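Long-range contact in origin recognition complex subunit 2 ORC2 (PDB 1W5S), which binds ATP and DNA and takes part in regulating DNA replication, with an AAA+ ATPase domain and a winged-helix domain: residues E23-R28 and I223-A228. Sequence-based numbering, arbitrary orientation.
Sequences ELRVRR and ILEQRA. With ADP (adenosine-5'-diphosphate), chain E.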
loop_
_atom_site.group_PDB
_atom_site.type_symbol
_atom_site.label_atom_id
_atom_site.label_comp_id
_atom_site.label_asym_id
_atom_site.label_seq_id
_atom_site.Cartn_x
_atom_site.Cartn_y
_atom_site.Cartn_z
ATOM N N GLU A 23 -20.334 -0.241 -3.106
ATOM C CA GLU A 23 -19.773 -0.080 -4.456
ATOM C C GLU A 23 -18.602 0.912 -4.493
ATOM O O GLU A 23 -18.566 1.864 -3.721
ATOM C CB GLU A 23 -20.856 0.419 -5.408
ATOM C CG GLU A 23 -21.970 -0.635 -5.732
ATOM C CD GLU A 23 -22.632 -0.359 -7.098
ATOM O OE1 GLU A 23 -21.898 -0.507 -8.138
ATOM O OE2 GLU A 23 -23.860 0.009 -7.122
ATOM N N LEU A 24 -17.657 0.717 -5.401
ATOM C CA LEU A 24 -16.581 1.656 -5.561
ATOM C C LEU A 24 -16.984 2.686 -6.596
ATOM O O LEU A 24 -17.701 2.351 -7.502
ATOM C CB LEU A 24 -15.284 0.960 -5.982
ATOM C CG LEU A 24 -14.636 0.083 -4.917
ATOM C CD1 LEU A 24 -13.417 -0.526 -5.483
ATOM C CD2 LEU A 24 -14.287 0.834 -3.622
ATOM N N ARG A 25 -16.581 3.944 -6.433
ATOM C CA ARG A 25 -16.873 4.965 -7.424
ATOM C C ARG A 25 -15.613 5.555 -7.982
ATOM O O ARG A 25 -15.665 6.387 -8.907
ATOM C CB ARG A 25 -17.745 6.082 -6.855
ATOM C CG ARG A 25 -19.141 5.639 -6.511
ATOM C CD ARG A 25 -19.942 6.793 -5.933
ATOM N NE ARG A 25 -21.295 6.406 -5.607
ATOM C CZ ARG A 25 -22.222 7.205 -5.068
ATOM N NH1 ARG A 25 -21.965 8.477 -4.730
ATOM N NH2 ARG A 25 -23.424 6.718 -4.847
ATOM N N VAL A 26 -14.477 5.153 -7.437
ATOM C CA VAL A 26 -13.205 5.665 -7.914
ATOM C C VAL A 26 -12.269 4.554 -8.424
ATOM O O VAL A 26 -11.457 4.785 -9.356
ATOM C CB VAL A 26 -12.487 6.533 -6.847
ATOM C CG1 VAL A 26 -11.086 6.871 -7.309
ATOM C CG2 VAL A 26 -13.250 7.841 -6.595
ATOM N N ARG A 27 -12.315 3.383 -7.830
ATOM C CA ARG A 27 -11.371 2.346 -8.283
ATOM C C ARG A 27 -12.164 1.237 -9.002
ATOM O O ARG A 27 -11.722 0.104 -9.094
ATOM C CB ARG A 27 -10.684 1.693 -7.051
ATOM C CG ARG A 27 -9.722 2.589 -6.271
ATOM C CD ARG A 27 -8.556 3.012 -7.067
ATOM N NE ARG A 27 -7.444 3.464 -6.217
ATOM C CZ ARG A 27 -6.522 4.331 -6.642
ATOM N NH1 ARG A 27 -6.634 4.849 -7.892
ATOM N NH2 ARG A 27 -5.521 4.724 -5.835
ATOM N N ARG A 28 -13.355 1.627 -9.452
ATOM C CA ARG A 28 -14.572 0.774 -9.455
ATOM C C ARG A 28 -14.574 -0.147 -10.632
ATOM O O ARG A 28 -15.014 -1.335 -10.553
ATOM C CB ARG A 28 -15.833 1.661 -9.503
ATOM C CG ARG A 28 -16.334 2.124 -10.889
ATOM C CD ARG A 28 -16.083 3.650 -11.225
ATOM N NE ARG A 28 -14.681 4.119 -11.083
ATOM C CZ ARG A 28 -13.683 3.888 -11.947
ATOM N NH1 ARG A 28 -13.867 3.135 -13.022
ATOM N NH2 ARG A 28 -12.476 4.371 -11.704
ATOM N N ILE A 223 -15.023 10.240 -3.265
ATOM C CA ILE A 223 -14.964 9.347 -2.075
ATOM C C ILE A 223 -15.676 9.927 -0.885
ATOM O O ILE A 223 -16.356 9.231 -0.213
ATOM C CB ILE A 223 -13.475 9.022 -1.699
ATOM C CG1 ILE A 223 -12.928 8.018 -2.722
ATOM C CG2 ILE A 223 -13.299 8.494 -0.276
ATOM C CD1 ILE A 223 -11.433 7.844 -2.679
ATOM N N LEU A 224 -15.505 11.220 -0.627
ATOM C CA LEU A 224 -16.150 11.896 0.515
ATOM C C LEU A 224 -17.661 12.007 0.310
ATOM O O LEU A 224 -18.454 11.669 1.182
ATOM C CB LEU A 224 -15.536 13.273 0.730
ATOM C CG LEU A 224 -14.074 13.403 1.208
ATOM C CD1 LEU A 224 -13.636 14.826 1.147
ATOM C CD2 LEU A 224 -13.970 12.902 2.586
ATOM N N GLU A 225 -18.036 12.440 -0.876
ATOM C CA GLU A 225 -19.436 12.519 -1.261
ATOM C C GLU A 225 -20.184 11.202 -0.932
ATOM O O GLU A 225 -21.290 11.215 -0.446
ATOM C CB GLU A 225 -19.578 12.893 -2.776
ATOM C CG GLU A 225 -20.969 13.421 -3.073
ATOM C CD GLU A 225 -21.365 13.512 -4.537
ATOM O OE1 GLU A 225 -22.057 14.486 -4.841
ATOM O OE2 GLU A 225 -21.053 12.630 -5.360
ATOM N N GLN A 226 -19.565 10.060 -1.226
ATOM C CA GLN A 226 -20.251 8.767 -1.105
ATOM C C GLN A 226 -20.412 8.422 0.393
ATOM O O GLN A 226 -21.425 7.848 0.837
ATOM C CB GLN A 226 -19.465 7.691 -1.862
ATOM C CG GLN A 226 -19.830 6.260 -1.469
ATOM C CD GLN A 226 -19.030 5.220 -2.216
ATOM O OE1 GLN A 226 -17.776 5.239 -2.214
ATOM N NE2 GLN A 226 -19.741 4.273 -2.832
ATOM N N ARG A 227 -19.381 8.772 1.160
ATOM C CA ARG A 227 -19.443 8.599 2.611
ATOM C C ARG A 227 -20.492 9.534 3.229
ATOM O O ARG A 227 -21.188 9.168 4.164
ATOM C CB ARG A 227 -18.087 8.922 3.220
ATOM C CG ARG A 227 -17.010 8.037 2.773
ATOM C CD ARG A 227 -17.225 6.611 3.149
ATOM N NE ARG A 227 -16.152 5.823 2.586
ATOM C CZ ARG A 227 -15.302 5.085 3.267
ATOM N NH1 ARG A 227 -15.451 4.906 4.539
ATOM N NH2 ARG A 227 -14.367 4.417 2.630
ATOM N N ALA A 228 -20.552 10.758 2.715
ATOM C CA ALA A 228 -21.585 11.678 3.128
ATOM C C ALA A 228 -22.927 11.073 2.819
ATOM O O ALA A 228 -23.684 10.890 3.750
ATOM C CB ALA A 228 -21.425 13.055 2.479
HETATM P PB ADP E . -3.987 2.111 1.781
HETATM O O1B ADP E . -3.289 2.727 2.966
HETATM O O2B ADP E . -3.305 2.421 0.453
HETATM O O3B ADP E . -4.178 0.589 1.976
HETATM P PA ADP E . -6.859 2.088 2.341
HETATM O O1A ADP E . -6.544 1.699 3.747
HETATM O O2A ADP E . -7.401 1.110 1.323
HETATM O O3A ADP E . -5.451 2.781 1.740
HETATM O "O5'" ADP E . -7.831 3.390 2.359
HETATM C "C5'" ADP E . -7.742 4.468 3.318
HETATM C "C4'" ADP E . -9.122 4.955 3.645
HETATM O "O4'" ADP E . -9.720 5.531 2.468
HETATM C "C3'" ADP E . -10.075 3.848 4.066
HETATM O "O3'" ADP E . -11.091 4.363 4.901
HETATM C "C2'" ADP E . -10.755 3.393 2.758
HETATM O "O2'" ADP E . -12.090 2.870 2.967
HETATM C "C1'" ADP E . -10.835 4.737 2.010
HETATM N N9 ADP E . -10.838 4.485 0.555
HETATM C C8 ADP E . -9.721 4.313 -0.178
HETATM N N7 ADP E . -10.005 4.116 -1.453
HETATM C C5 ADP E . -11.320 4.178 -1.574
HETATM C C6 ADP E . -12.229 4.020 -2.703
HETATM N N6 ADP E . -11.692 3.769 -3.928
HETATM N N1 ADP E . -13.561 4.160 -2.477
HETATM C C2 ADP E . -14.016 4.389 -1.201
HETATM N N3 ADP E . -13.191 4.514 -0.127
HETATM C C4 ADP E . -11.879 4.427 -0.247
HETATM O O HOH W 1 -15.839 4.667 -3.869
HETATM O O HOH W 2 -19.704 10.140 -4.989
#
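Q226 reaches from lid helix 217-231 to the loop E23-R28, closing the adenine end of the nucleotide site of an AAA+ ATPase, where ADP lies between the P-loop domain and its lid. With CG anti to the backbone N (chi1 162°), the extended chain carries the amide to the loop backbone. There Q226 NE2 donates to E23 O (2.8 Å, N-H...O 161°), with the oxygen close to the amide plane. Its other end, OE1, accepts from water 1, which in turn accepts from R25 N, so the amide bridges both sides of L24. An alanine for Q226 would probably leave E23 O without its donor and the water without its acceptor, and open a gap under R25. R25, extended from CG to NE, runs obliquely over this glutamine, its guanidinium only 22° from the amide plane and one face covered off-centre by Q226 CG. Its NH1 salt-bridges E229, one turn beyond E225 on the same helix, and reaches E225 OE2 through water 2, which sits in the guanidinium plane; the direct separation of R25 NH1 and E225 OE2, 4.3 Å, is too long for a salt bridge. Deeper in, V26 and I223 cross at about a right angle, CG2 of V26 meeting I223 CG1 at 3.9 Å. I223 CD1 lies over one face of the adenine, 3.8 Å from ADP C5, and L24 CD2 over the other, 3.6 Å from N1. R227, an ATP-binding residue, holds base and ribose together: R227 NH2 donates to ADP N3 (3.0 Å) and to O2' (2.8 Å), the latter in plane at the guanidinium edge.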